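Local coordinates for PAN2-PAN3 deadenylation complex catalytic subunit pan2 (PDB 4CZW), which probably serves as the catalytic subunit of the poly(A)-nuclease deadenylation complex, shortening mRNA poly(A) tails with release of 5'-AMP, at residues A[70-75]-A[153-158]; A[80-85]-A[147-152]; A[407-412]-A[535-540]; A[157-162]-A[398-403]; A[60-65]-A[264-269]. One frame throughout, in Å; residues are numbered along the deposited sequence.

Interaction 1: residues A[70-75]-A[153-158]. With ZN (zinc ion), chain B.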
# COMPACT_ATOMS: atom_id res chain seq x y z
N HIS A 70 3.06 -9.21 8.57
CA HIS A 70 3.53 -8.29 9.60
C HIS A 70 2.41 -7.42 10.16
O HIS A 70 2.30 -7.24 11.37
CB HIS A 70 4.65 -7.40 9.06
CG HIS A 70 5.02 -6.28 9.99
ND1 HIS A 70 5.76 -6.49 11.13
CD2 HIS A 70 4.75 -4.96 9.95
CE1 HIS A 70 5.93 -5.34 11.76
NE2 HIS A 70 5.33 -4.39 11.06
N ALA A 71 1.59 -6.88 9.27
CA ALA A 71 0.49 -6.01 9.66
C ALA A 71 -0.51 -6.72 10.56
O ALA A 71 -1.19 -6.10 11.37
CB ALA A 71 -0.21 -5.45 8.43
N ALA A 72 -0.60 -8.04 10.41
CA ALA A 72 -1.55 -8.84 11.17
C ALA A 72 -1.05 -9.14 12.59
O ALA A 72 -1.76 -9.77 13.37
CB ALA A 72 -1.85 -10.14 10.43
N THR A 73 0.16 -8.70 12.90
CA THR A 73 0.72 -8.92 14.23
C THR A 73 0.25 -7.85 15.21
O THR A 73 -0.61 -7.03 14.88
CB THR A 73 2.26 -8.94 14.21
OG1 THR A 73 2.76 -7.62 13.92
CG2 THR A 73 2.77 -9.92 13.16
N ALA A 74 0.82 -7.85 16.41
CA ALA A 74 0.44 -6.90 17.44
C ALA A 74 1.27 -5.63 17.38
O ALA A 74 1.29 -4.85 18.33
CB ALA A 74 0.57 -7.54 18.82
N CYS A 75 1.95 -5.43 16.25
CA CYS A 75 2.83 -4.28 16.05
C CYS A 75 2.11 -2.96 16.30
O CYS A 75 1.14 -2.63 15.62
CB CYS A 75 3.42 -4.30 14.64
SG CYS A 75 4.45 -2.87 14.22
N PRO A 153 7.97 -10.86 15.35
CA PRO A 153 7.74 -12.11 14.61
C PRO A 153 6.45 -12.09 13.79
O PRO A 153 5.38 -11.87 14.36
CB PRO A 153 7.67 -13.16 15.71
CG PRO A 153 8.47 -12.59 16.83
CD PRO A 153 8.22 -11.11 16.78
N PRO A 154 6.55 -12.32 12.48
CA PRO A 154 5.38 -12.36 11.60
C PRO A 154 4.44 -13.51 11.95
O PRO A 154 4.86 -14.47 12.59
CB PRO A 154 5.99 -12.55 10.21
CG PRO A 154 7.30 -13.20 10.46
CD PRO A 154 7.80 -12.61 11.74
N ILE A 155 3.18 -13.40 11.53
CA ILE A 155 2.17 -14.41 11.83
C ILE A 155 2.56 -15.77 11.26
O ILE A 155 2.39 -16.80 11.91
CB ILE A 155 0.79 -14.00 11.29
CG1 ILE A 155 0.34 -12.67 11.91
CG2 ILE A 155 -0.24 -15.08 11.58
CD1 ILE A 155 0.17 -12.73 13.41
N SER A 156 3.10 -15.76 10.04
CA SER A 156 3.47 -17.01 9.39
C SER A 156 4.58 -16.83 8.35
O SER A 156 4.55 -15.90 7.54
CB SER A 156 2.25 -17.63 8.72
OG SER A 156 2.58 -18.85 8.07
N THR A 157 5.56 -17.72 8.40
CA THR A 157 6.61 -17.78 7.39
C THR A 157 6.48 -19.08 6.61
O THR A 157 7.45 -19.59 6.06
CB THR A 157 8.01 -17.69 8.02
OG1 THR A 157 8.23 -18.81 8.88
CG2 THR A 157 8.16 -16.40 8.81
N GLU A 158 5.26 -19.62 6.58
CA GLU A 158 4.99 -20.91 5.97
C GLU A 158 5.15 -20.88 4.46
O GLU A 158 5.60 -21.86 3.85
CB GLU A 158 3.58 -21.38 6.34
CG GLU A 158 3.26 -22.80 5.91
CD GLU A 158 4.07 -23.84 6.66
OE1 GLU A 158 4.53 -23.54 7.78
OE2 GLU A 158 4.24 -24.96 6.13
ZN ZN B . 4.48 -2.74 11.89
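Ile155 runs its CG1-CD1 branch alongside Ala72 and the methyl of Thr73, where the chain leaves helix 61-71 for the zinc loop of the pseudo-ubiquitin-hydrolase domain. The close-packed part is mostly methyl and methylene carbon, laid partly on backbone carbonyls. CG1 of Ile155 rests 3.7 Å from Ala72 CB, and its CD1 reaches on to lie 3.5 Å from Ala72 O and 3.8 Å from Thr73 CG2. That same threonine methyl also meets the backbone of the facing segment, 3.5 Å from Pro153 O.

The first torsion of Thr73 (chi1 69°) gives its two branches separate tasks, the methyl going to the contact and the hydroxyl back into its own turn. OG1 donates to His70 O at 2.6 Å, in the carbonyl plane, and accepts from Cys75 N at 3.3 Å, forming an ST turn. His70 O also receives Thr73 N. This turn lies between two zinc ligands, His70 through NE2 and Cys75 through SG. A valine here would keep a methyl against Ile155 but lose the hydroxyl, which would probably leave Cys75 N without its acceptor and the turn between the two ligands less fixed.

The other side of the contact is looser. Pro153 is solvent-exposed and takes part through its carbonyl rather than its ring, and no hydrogen bond joins the two segments directly. Ile155 is tied by its backbone to Gln69 of helix 61-71, and Pro154 leans on Tyr149 of helix 130-149 and Pro172 of helix 172-180, so the loop leading into helix 158-163 runs among three helices.

Interaction 2: residues A[80-85]-A[147-152]. With ZN (zinc ion), chain B.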
# COMPACT_ATOMS: atom_id res chain seq x y z
N CYS A 80 5.07 3.18 10.91
CA CYS A 80 5.57 1.87 10.52
C CYS A 80 5.12 1.57 9.09
O CYS A 80 3.99 1.14 8.87
CB CYS A 80 5.06 0.79 11.48
SG CYS A 80 5.59 -0.89 11.09
N LEU A 81 6.02 1.81 8.14
CA LEU A 81 5.68 1.75 6.72
C LEU A 81 5.24 0.37 6.25
O LEU A 81 4.45 0.25 5.32
CB LEU A 81 6.86 2.23 5.88
CG LEU A 81 7.27 3.69 6.10
CD1 LEU A 81 8.42 4.08 5.19
CD2 LEU A 81 6.08 4.62 5.89
N LEU A 82 5.76 -0.68 6.89
CA LEU A 82 5.40 -2.04 6.51
C LEU A 82 3.95 -2.34 6.89
O LEU A 82 3.23 -3.00 6.15
CB LEU A 82 6.34 -3.05 7.16
CG LEU A 82 6.14 -4.50 6.71
CD1 LEU A 82 6.18 -4.59 5.19
CD2 LEU A 82 7.20 -5.40 7.32
N CYS A 83 3.53 -1.85 8.06
CA CYS A 83 2.14 -1.97 8.48
C CYS A 83 1.24 -1.20 7.52
O CYS A 83 0.20 -1.70 7.09
CB CYS A 83 1.96 -1.45 9.90
SG CYS A 83 2.28 -2.67 11.19
N GLU A 84 1.65 0.02 7.20
CA GLU A 84 0.91 0.86 6.26
C GLU A 84 0.86 0.21 4.88
O GLU A 84 -0.14 0.34 4.17
CB GLU A 84 1.54 2.25 6.17
CG GLU A 84 1.62 2.99 7.50
CD GLU A 84 0.25 3.37 8.03
OE1 GLU A 84 -0.69 3.52 7.22
OE2 GLU A 84 0.11 3.53 9.26
N LEU A 85 1.92 -0.50 4.52
CA LEU A 85 1.96 -1.23 3.26
C LEU A 85 0.92 -2.34 3.25
O LEU A 85 0.27 -2.59 2.24
CB LEU A 85 3.35 -1.82 3.01
CG LEU A 85 4.30 -1.01 2.12
CD1 LEU A 85 5.65 -1.69 2.02
CD2 LEU A 85 3.69 -0.83 0.74
N GLN A 147 13.71 -3.88 8.14
CA GLN A 147 13.94 -3.82 9.57
C GLN A 147 12.61 -3.80 10.34
O GLN A 147 12.57 -4.16 11.51
CB GLN A 147 14.78 -2.59 9.93
CG GLN A 147 14.09 -1.25 9.69
CD GLN A 147 15.03 -0.07 9.85
OE1 GLN A 147 16.12 -0.06 9.28
NE2 GLN A 147 14.61 0.92 10.63
N ASP A 148 11.54 -3.39 9.66
CA ASP A 148 10.21 -3.45 10.24
C ASP A 148 9.75 -4.89 10.37
O ASP A 148 9.06 -5.26 11.32
CB ASP A 148 9.21 -2.66 9.40
CG ASP A 148 9.34 -1.16 9.58
OD1 ASP A 148 9.90 -0.73 10.61
OD2 ASP A 148 8.88 -0.41 8.69
N TYR A 149 10.14 -5.71 9.40
CA TYR A 149 9.73 -7.11 9.35
C TYR A 149 10.35 -7.92 10.48
O TYR A 149 9.73 -8.86 10.99
CB TYR A 149 10.11 -7.72 8.00
CG TYR A 149 9.69 -9.16 7.82
CD1 TYR A 149 8.41 -9.48 7.38
CD2 TYR A 149 10.57 -10.20 8.07
CE1 TYR A 149 8.02 -10.79 7.21
CE2 TYR A 149 10.19 -11.52 7.91
CZ TYR A 149 8.92 -11.81 7.47
OH TYR A 149 8.53 -13.12 7.31
N LYS A 150 11.56 -7.56 10.88
CA LYS A 150 12.28 -8.30 11.91
C LYS A 150 12.03 -7.73 13.30
O LYS A 150 12.50 -8.28 14.30
CB LYS A 150 13.78 -8.31 11.60
CG LYS A 150 14.41 -6.92 11.54
CD LYS A 150 15.87 -6.99 11.12
CE LYS A 150 16.02 -7.64 9.75
NZ LYS A 150 17.44 -7.69 9.32
N GLY A 151 11.30 -6.62 13.37
CA GLY A 151 10.98 -5.99 14.63
C GLY A 151 10.13 -6.88 15.52
O GLY A 151 10.37 -6.99 16.72
N THR A 152 9.13 -7.51 14.91
CA THR A 152 8.27 -8.45 15.62
C THR A 152 7.99 -9.66 14.74
O THR A 152 7.82 -9.52 13.53
CB THR A 152 6.94 -7.78 16.04
OG1 THR A 152 6.04 -8.77 16.57
CG2 THR A 152 6.28 -7.09 14.86
ZN ZN B . 4.48 -2.74 11.89
O HOH W 1 9.04 2.07 9.14
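Asp148, near the end of helix 130-149, packs against Cys80 and the first turn of helix 81-94, beside a zinc site of three cysteines and one histidine in the USP-like scaffold domain. The metal bonds come from a CxxC pair at the start of that helix: Cys80 SG and Cys83 SG each lie 2.3 Å from the zinc ion, and His70 and Cys75 complete the site. Cys80 holds the position just before the helix, and its first torsion (chi1 179°) swings SG clear of the backbone N and onto the zinc.

Apolar packing centres on Leu82. Its CB lies 3.7 Å from Asp148 CB, and its CD2 comes against the backbone of Tyr149, 3.6 Å from Tyr149 N and 3.8 Å from Tyr149 CB, at the edge of the tyrosine ring and near its plane. Asp148 thus offers its methylene to the leucine, while its carboxylate turns to the helix start and the metal site; its CG is 4.1 Å from Cys80 SG.

The polar part of the contact is indirect. Asp148 OD2 sits 3.6 Å from Leu82 N, without a direct hydrogen bond to it, and its negative charge would probably be eased by the amino end of helix 81-94. The link is made by a single water, which accepts from Leu81 N at 3.2 Å and donates to Asp148 OD2 at 2.5 Å.

Interaction 3: residues A[407-412]-A[535-540]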
# COMPACT_ATOMS: atom_id res chain seq x y z
N THR A 407 -6.23 -15.82 9.21
CA THR A 407 -6.67 -16.93 10.04
C THR A 407 -6.23 -16.76 11.50
O THR A 407 -7.03 -16.90 12.42
CB THR A 407 -6.15 -18.27 9.51
OG1 THR A 407 -6.71 -18.53 8.22
CG2 THR A 407 -6.52 -19.41 10.45
N ARG A 408 -4.96 -16.45 11.69
CA ARG A 408 -4.42 -16.24 13.04
C ARG A 408 -4.10 -14.77 13.28
O ARG A 408 -3.03 -14.43 13.78
CB ARG A 408 -3.18 -17.10 13.26
CG ARG A 408 -3.46 -18.60 13.22
CD ARG A 408 -2.26 -19.40 13.71
NE ARG A 408 -1.09 -19.23 12.86
CZ ARG A 408 -0.84 -19.98 11.79
NH1 ARG A 408 -1.67 -20.95 11.44
NH2 ARG A 408 0.25 -19.75 11.07
N LEU A 409 -5.04 -13.91 12.91
CA LEU A 409 -4.91 -12.47 13.12
C LEU A 409 -4.83 -12.13 14.60
O LEU A 409 -5.63 -12.61 15.40
CB LEU A 409 -6.09 -11.73 12.48
CG LEU A 409 -6.23 -10.23 12.75
CD1 LEU A 409 -5.09 -9.46 12.11
CD2 LEU A 409 -7.57 -9.73 12.26
N ASP A 410 -3.85 -11.30 14.97
CA ASP A 410 -3.70 -10.87 16.36
C ASP A 410 -4.73 -9.81 16.70
O ASP A 410 -4.88 -8.82 15.97
CB ASP A 410 -2.28 -10.35 16.61
CG ASP A 410 -2.02 -10.08 18.07
OD1 ASP A 410 -2.33 -8.96 18.54
OD2 ASP A 410 -1.49 -10.98 18.76
N THR A 411 -5.43 -10.00 17.81
CA THR A 411 -6.54 -9.12 18.18
C THR A 411 -6.31 -8.42 19.52
O THR A 411 -7.23 -7.86 20.10
CB THR A 411 -7.86 -9.91 18.27
OG1 THR A 411 -7.79 -10.84 19.36
CG2 THR A 411 -8.13 -10.66 16.98
N SER A 412 -5.06 -8.45 19.99
CA SER A 412 -4.73 -7.91 21.31
C SER A 412 -4.96 -6.40 21.42
O SER A 412 -5.13 -5.88 22.52
CB SER A 412 -3.27 -8.23 21.65
OG SER A 412 -2.39 -7.65 20.71
N LYS A 535 -7.24 -1.05 15.22
CA LYS A 535 -8.45 -1.63 15.79
C LYS A 535 -9.50 -1.85 14.71
O LYS A 535 -10.07 -2.94 14.59
CB LYS A 535 -9.01 -0.74 16.90
CG LYS A 535 -8.04 -0.49 18.04
CD LYS A 535 -8.66 0.44 19.08
CE LYS A 535 -7.68 0.73 20.21
NZ LYS A 535 -8.26 1.66 21.21
N LEU A 536 -9.76 -0.81 13.93
CA LEU A 536 -10.76 -0.87 12.87
C LEU A 536 -10.37 -1.87 11.79
O LEU A 536 -11.22 -2.59 11.27
CB LEU A 536 -10.97 0.52 12.26
CG LEU A 536 -11.35 1.63 13.23
CD1 LEU A 536 -11.59 2.94 12.49
CD2 LEU A 536 -12.58 1.23 14.04
N TRP A 537 -9.08 -1.92 11.48
CA TRP A 537 -8.57 -2.83 10.46
C TRP A 537 -8.75 -4.29 10.88
O TRP A 537 -9.08 -5.14 10.07
CB TRP A 537 -7.10 -2.54 10.16
CG TRP A 537 -6.53 -3.40 9.07
CD1 TRP A 537 -6.71 -3.23 7.72
CD2 TRP A 537 -5.70 -4.56 9.22
NE1 TRP A 537 -6.04 -4.21 7.03
CE2 TRP A 537 -5.42 -5.04 7.92
CE3 TRP A 537 -5.17 -5.23 10.32
CZ2 TRP A 537 -4.62 -6.16 7.70
CZ3 TRP A 537 -4.38 -6.35 10.10
CH2 TRP A 537 -4.12 -6.80 8.80
N VAL A 538 -8.51 -4.56 12.16
CA VAL A 538 -8.70 -5.89 12.71
C VAL A 538 -10.17 -6.29 12.65
O VAL A 538 -10.51 -7.41 12.25
CB VAL A 538 -8.19 -5.99 14.17
CG1 VAL A 538 -8.71 -7.24 14.85
CG2 VAL A 538 -6.67 -5.95 14.20
N LEU A 539 -11.04 -5.37 13.04
CA LEU A 539 -12.48 -5.61 13.06
C LEU A 539 -13.02 -5.94 11.67
O LEU A 539 -13.95 -6.73 11.53
CB LEU A 539 -13.22 -4.41 13.64
CG LEU A 539 -13.02 -4.16 15.14
CD1 LEU A 539 -13.64 -2.84 15.55
CD2 LEU A 539 -13.59 -5.31 15.95
N VAL A 540 -12.44 -5.32 10.64
CA VAL A 540 -12.83 -5.60 9.27
C VAL A 540 -12.45 -7.03 8.87
O VAL A 540 -13.26 -7.77 8.32
CB VAL A 540 -12.18 -4.61 8.28
CG1 VAL A 540 -12.43 -5.05 6.84
CG2 VAL A 540 -12.71 -3.21 8.51
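The loop after helix 404-407 passes helix 529-541 most closely at Thr411 and Val538, whose CA atoms are 6.7 Å apart. Val538 points toward the loop and divides its two methyls among three loop residues. CG1 lies 3.8 Å from Leu409 CD2 and 4.1 Å from Thr411 CG2, the threonine crossing the valine at about a right angle. CG2 instead faces the backbone, 3.8 Å from Asp410 O.

Leu409 is forked across the helix surface. With CG anti to its backbone N (chi1 172°), one methyl, CD2, goes to Val538, where it also lies 3.7 Å from Val538 O. The other, CD1, comes obliquely to the six-membered ring of Trp537, 3.8 Å from CZ3. Asp410 OD1 accepts from Ser412 N, above the carboxylate plane, in an Asx turn, and also takes Ser412 OG on its syn lone pair at 2.5 Å.

Helix 529-541 belongs to the exonuclease domain, and Leu409 also touches Ala72 of the USP-like domain, so the loop links the two domains. No hydrogen bond joins loop and helix here: methyl groups are set against an aromatic ring and two backbone carbonyls, and the contact depends on fit rather than on directed bonds.

Interaction 4: residues A[157-162]-A[398-403]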
# COMPACT_ATOMS: atom_id res chain seq x y z
N THR A 157 5.56 -17.72 8.40
CA THR A 157 6.61 -17.78 7.39
C THR A 157 6.48 -19.08 6.61
O THR A 157 7.45 -19.59 6.06
CB THR A 157 8.01 -17.69 8.02
OG1 THR A 157 8.23 -18.81 8.88
CG2 THR A 157 8.16 -16.40 8.81
N GLU A 158 5.26 -19.62 6.58
CA GLU A 158 4.99 -20.91 5.97
C GLU A 158 5.15 -20.88 4.46
O GLU A 158 5.60 -21.86 3.85
CB GLU A 158 3.58 -21.38 6.34
CG GLU A 158 3.26 -22.80 5.91
CD GLU A 158 4.07 -23.84 6.66
OE1 GLU A 158 4.53 -23.54 7.78
OE2 GLU A 158 4.24 -24.96 6.13
N LEU A 159 4.77 -19.77 3.85
CA LEU A 159 4.88 -19.60 2.40
C LEU A 159 6.35 -19.66 1.97
O LEU A 159 6.71 -20.39 1.05
CB LEU A 159 4.25 -18.28 1.96
CG LEU A 159 4.05 -18.00 0.46
CD1 LEU A 159 2.92 -17.00 0.28
CD2 LEU A 159 5.31 -17.46 -0.21
N GLU A 160 7.18 -18.88 2.66
CA GLU A 160 8.59 -18.79 2.32
C GLU A 160 9.32 -20.10 2.61
O GLU A 160 10.24 -20.48 1.88
CB GLU A 160 9.25 -17.65 3.10
CG GLU A 160 8.66 -16.27 2.83
CD GLU A 160 7.44 -15.96 3.68
OE1 GLU A 160 6.83 -16.91 4.22
OE2 GLU A 160 7.10 -14.77 3.83
N ARG A 161 8.91 -20.78 3.68
CA ARG A 161 9.50 -22.06 4.05
C ARG A 161 9.24 -23.10 2.96
O ARG A 161 10.13 -23.87 2.60
CB ARG A 161 8.95 -22.55 5.39
CG ARG A 161 9.65 -23.78 5.93
CD ARG A 161 8.85 -24.41 7.07
NE ARG A 161 7.57 -24.92 6.60
CZ ARG A 161 7.38 -26.12 6.07
NH1 ARG A 161 8.41 -26.95 5.94
NH2 ARG A 161 6.17 -26.50 5.68
N THR A 162 8.01 -23.12 2.45
CA THR A 162 7.63 -24.02 1.37
C THR A 162 8.34 -23.64 0.08
O THR A 162 8.83 -24.50 -0.65
CB THR A 162 6.11 -24.02 1.15
OG1 THR A 162 5.44 -24.43 2.35
CG2 THR A 162 5.73 -24.96 0.01
N ASN A 398 5.22 -17.42 -8.04
CA ASN A 398 4.01 -17.01 -8.76
C ASN A 398 2.79 -17.80 -8.31
O ASN A 398 2.90 -18.99 -7.98
CB ASN A 398 4.21 -17.16 -10.27
CG ASN A 398 5.19 -16.16 -10.83
OD1 ASN A 398 5.48 -15.14 -10.21
ND2 ASN A 398 5.69 -16.43 -12.03
N HIS A 399 1.64 -17.14 -8.30
CA HIS A 399 0.36 -17.75 -7.95
C HIS A 399 0.37 -18.35 -6.54
O HIS A 399 -0.41 -19.26 -6.24
CB HIS A 399 -0.01 -18.83 -8.97
CG HIS A 399 0.36 -18.48 -10.37
ND1 HIS A 399 -0.30 -17.52 -11.11
CD2 HIS A 399 1.34 -18.97 -11.18
CE1 HIS A 399 0.25 -17.43 -12.30
NE2 HIS A 399 1.24 -18.30 -12.38
N ARG A 400 1.24 -17.83 -5.68
CA ARG A 400 1.35 -18.31 -4.31
C ARG A 400 0.79 -17.28 -3.32
O ARG A 400 0.93 -16.08 -3.52
CB ARG A 400 2.80 -18.63 -3.96
CG ARG A 400 3.38 -19.82 -4.71
CD ARG A 400 2.76 -21.12 -4.24
NE ARG A 400 2.87 -21.28 -2.79
CZ ARG A 400 3.93 -21.78 -2.17
NH1 ARG A 400 4.99 -22.16 -2.87
NH2 ARG A 400 3.95 -21.89 -0.85
N PHE A 401 0.18 -17.77 -2.25
CA PHE A 401 -0.36 -16.91 -1.21
C PHE A 401 -0.54 -17.67 0.10
O PHE A 401 -0.54 -18.90 0.11
CB PHE A 401 -1.70 -16.30 -1.65
CG PHE A 401 -2.81 -17.30 -1.79
CD1 PHE A 401 -2.94 -18.04 -2.95
CD2 PHE A 401 -3.73 -17.49 -0.77
CE1 PHE A 401 -3.97 -18.96 -3.08
CE2 PHE A 401 -4.75 -18.41 -0.89
CZ PHE A 401 -4.87 -19.14 -2.05
N ASN A 402 -0.69 -16.94 1.20
CA ASN A 402 -0.88 -17.54 2.51
C ASN A 402 -1.88 -16.74 3.34
O ASN A 402 -1.72 -15.53 3.51
CB ASN A 402 0.46 -17.66 3.24
CG ASN A 402 0.33 -18.34 4.59
OD1 ASN A 402 0.25 -17.67 5.62
ND2 ASN A 402 0.30 -19.66 4.58
N MSE A 403 -2.90 -17.41 3.85
CA MSE A 403 -4.00 -16.74 4.53
C MSE A 403 -3.91 -16.83 6.05
O MSE A 403 -4.87 -16.51 6.75
CB MSE A 403 -5.34 -17.32 4.07
CG MSE A 403 -5.61 -17.16 2.58
SE MSE A 403 -5.67 -15.30 2.02
CE MSE A 403 -7.05 -14.67 3.24
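Leu159 lays its CD1 methyl over the backbone of the 398-403 loop, 3.5 Å from Phe401 C. The same methyl is 3.9 Å from Asn402 CB. The leucine's first torsion (chi1 -170°) swings its isobutyl group away from the backbone N and brings CD1 to the chain between Phe401 and Asn402. Phe401 joins through its main chain, since its CB points away from the helix. Helix 158-163, part of the USP-like scaffold domain, thus packs on the loop between strand 385-394 and helix 404-407.

Arg400 comes in beside it, its chain bent at chi2 and chi3 so that the guanidinium folds back to the helix. NH2 stands 3.6 Å from Thr162 CB, which lies at the guanidinium's edge and near its plane. Across this contact the group meets the threonine's carbons and, obliquely, Leu159 O at 3.7 Å from Arg400 NH2, and no carboxylate.

The hydroxyl of Thr162 is used within the helix: OG1 donates to Glu158 O at 3.0 Å, and Thr162 N reaches that oxygen from the opposite face of its plane. Glu158 OE2 takes a salt bridge from Arg161 NH2 whose N-H...O is nearly straight (2.5 Å, 172°).

The polar bonds of the two segments go to their own chain neighbours or to other parts of the fold. Their direct contact is therefore largely van der Waals packing around Leu159, with the charged Arg400 along the surface margin.

Interaction 5: residues A[60-65]-A[264-269]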
# COMPACT_ATOMS: atom_id res chain seq x y z
N THR A 60 3.19 -8.12 -6.47
CA THR A 60 4.35 -8.97 -6.25
C THR A 60 4.06 -9.84 -5.03
O THR A 60 4.23 -9.39 -3.90
CB THR A 60 5.63 -8.15 -6.03
OG1 THR A 60 5.79 -7.20 -7.09
CG2 THR A 60 6.85 -9.06 -5.98
N PRO A 61 3.62 -11.09 -5.27
CA PRO A 61 3.13 -12.03 -4.25
C PRO A 61 3.99 -12.10 -2.99
O PRO A 61 3.45 -12.12 -1.89
CB PRO A 61 3.17 -13.37 -4.99
CG PRO A 61 2.91 -13.00 -6.41
CD PRO A 61 3.60 -11.68 -6.62
N LEU A 62 5.31 -12.12 -3.15
CA LEU A 62 6.21 -12.19 -2.01
C LEU A 62 6.19 -10.91 -1.18
O LEU A 62 6.36 -10.95 0.03
CB LEU A 62 7.64 -12.49 -2.47
CG LEU A 62 7.88 -13.91 -2.99
CD1 LEU A 62 9.32 -14.08 -3.44
CD2 LEU A 62 7.52 -14.93 -1.92
N LEU A 63 5.98 -9.78 -1.85
CA LEU A 63 5.92 -8.49 -1.17
C LEU A 63 4.59 -8.29 -0.45
O LEU A 63 4.55 -7.79 0.67
CB LEU A 63 6.17 -7.35 -2.15
CG LEU A 63 7.59 -7.20 -2.68
CD1 LEU A 63 7.70 -5.98 -3.58
CD2 LEU A 63 8.58 -7.12 -1.53
N ARG A 64 3.49 -8.69 -1.11
CA ARG A 64 2.16 -8.52 -0.53
C ARG A 64 1.99 -9.39 0.71
O ARG A 64 1.47 -8.94 1.72
CB ARG A 64 1.07 -8.85 -1.56
CG ARG A 64 -0.33 -8.47 -1.10
CD ARG A 64 -1.41 -9.25 -1.83
NE ARG A 64 -1.58 -8.84 -3.22
CZ ARG A 64 -2.50 -9.35 -4.04
NH1 ARG A 64 -3.34 -10.28 -3.60
NH2 ARG A 64 -2.59 -8.92 -5.29
N ASN A 65 2.43 -10.65 0.61
CA ASN A 65 2.37 -11.56 1.74
C ASN A 65 3.21 -11.06 2.91
O ASN A 65 2.76 -11.05 4.05
CB ASN A 65 2.83 -12.96 1.32
CG ASN A 65 2.81 -13.95 2.47
OD1 ASN A 65 1.76 -14.51 2.80
ND2 ASN A 65 3.97 -14.18 3.07
N PRO A 264 18.40 -11.91 -4.37
CA PRO A 264 17.13 -11.86 -3.63
C PRO A 264 15.98 -12.54 -4.37
O PRO A 264 16.00 -12.62 -5.60
CB PRO A 264 16.87 -10.36 -3.48
CG PRO A 264 17.58 -9.74 -4.63
CD PRO A 264 18.82 -10.57 -4.82
N ALA A 265 15.00 -13.03 -3.62
CA ALA A 265 13.81 -13.63 -4.21
C ALA A 265 12.98 -12.57 -4.93
O ALA A 265 12.34 -12.86 -5.94
CB ALA A 265 12.97 -14.32 -3.14
N VAL A 266 13.02 -11.35 -4.41
CA VAL A 266 12.39 -10.21 -5.06
C VAL A 266 13.47 -9.30 -5.64
O VAL A 266 14.28 -8.74 -4.90
CB VAL A 266 11.51 -9.41 -4.09
CG1 VAL A 266 10.97 -8.16 -4.78
CG2 VAL A 266 10.37 -10.27 -3.57
N LEU A 267 13.49 -9.17 -6.96
CA LEU A 267 14.55 -8.43 -7.63
C LEU A 267 14.07 -7.07 -8.14
O LEU A 267 13.51 -6.96 -9.23
CB LEU A 267 15.10 -9.25 -8.80
CG LEU A 267 16.35 -8.71 -9.50
CD1 LEU A 267 17.51 -8.62 -8.53
CD2 LEU A 267 16.71 -9.57 -10.70
N ALA A 268 14.30 -6.03 -7.33
CA ALA A 268 13.96 -4.67 -7.72
C ALA A 268 15.14 -4.02 -8.46
O ALA A 268 16.28 -4.10 -8.00
CB ALA A 268 13.58 -3.84 -6.50
N LEU A 269 14.85 -3.39 -9.59
CA LEU A 269 15.91 -2.84 -10.43
C LEU A 269 15.65 -1.39 -10.84
O LEU A 269 14.57 -1.06 -11.33
CB LEU A 269 16.08 -3.70 -11.69
CG LEU A 269 16.43 -5.18 -11.48
CD1 LEU A 269 16.43 -5.92 -12.80
CD2 LEU A 269 17.77 -5.31 -10.77
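Leu62 lies alongside Val266, between helix 61-71 and strand 266-270. Traced outward, Leu62 begins the contact at CB, which is 3.7 Å from Val266 CG2. CG lies anti to the carbonyl carbon (chi1 -71°) and carries the branches onward. CD1 then passes that same valine methyl at 4.0 Å and ends 3.7 Å from Ala265 CB, just before the strand starts. The other methyl, CD2, goes to Leu159 of helix 158-163, and the side chain also touches Leu163 of that helix.

Val266 meets both leucines: CG2 chiefly Leu62, CG1 chiefly Leu63, whose CG is 4.1 Å from Val266 CG1. Leu63 crosses the valine obliquely, with CD1 likewise 4.1 Å from CG1 and CD2 a little farther from both methyls. An alanine in place of Leu63 would remove this whole branched end and would probably leave Val266 CG1 with a gap beside it. Thr60 adds a more distant methyl, its CG2 4.4 Å from Val266 CG1; its hydroxyl is bonded instead to Val56 O in the preceding helix.

All five touching residues are buried, and the contact has no polar link between the segments: this is helix-on-sheet packing in the core of the USP-like domain. Strand 385-394 runs antiparallel to 266-270 and brings Met391 against both Thr60 and Val266, while Leu180 of helix 172-180 touches Leu63 and Val266.

Overall arrangement
Interactions 1 and 2 share one zinc ion, each supplying two of its four ligands, and their centres are 10 Å apart. Helix 61-71 connects this site to interaction 5, about 17 Å from interaction 1 between centres. Interaction 4 lies 13 Å from interaction 1 and 12 Å from interaction 5 between centres, shares Thr157 and Glu158 with the former and meets the latter where Leu159 CD2 is 3.8 Å from Leu62 CD2. In interaction 3 the 407-412 loop packs on the exonuclease domain, whose probable catalytic metal ligands are Asp445, Glu447, Asp554 and Asp607, and a probable hydrogen bond from Asp410 N to Ala72 O (3.0 Å) ties it to the zinc loop. The side chain of Trp537 comes within about 10 Å of the zinc ion.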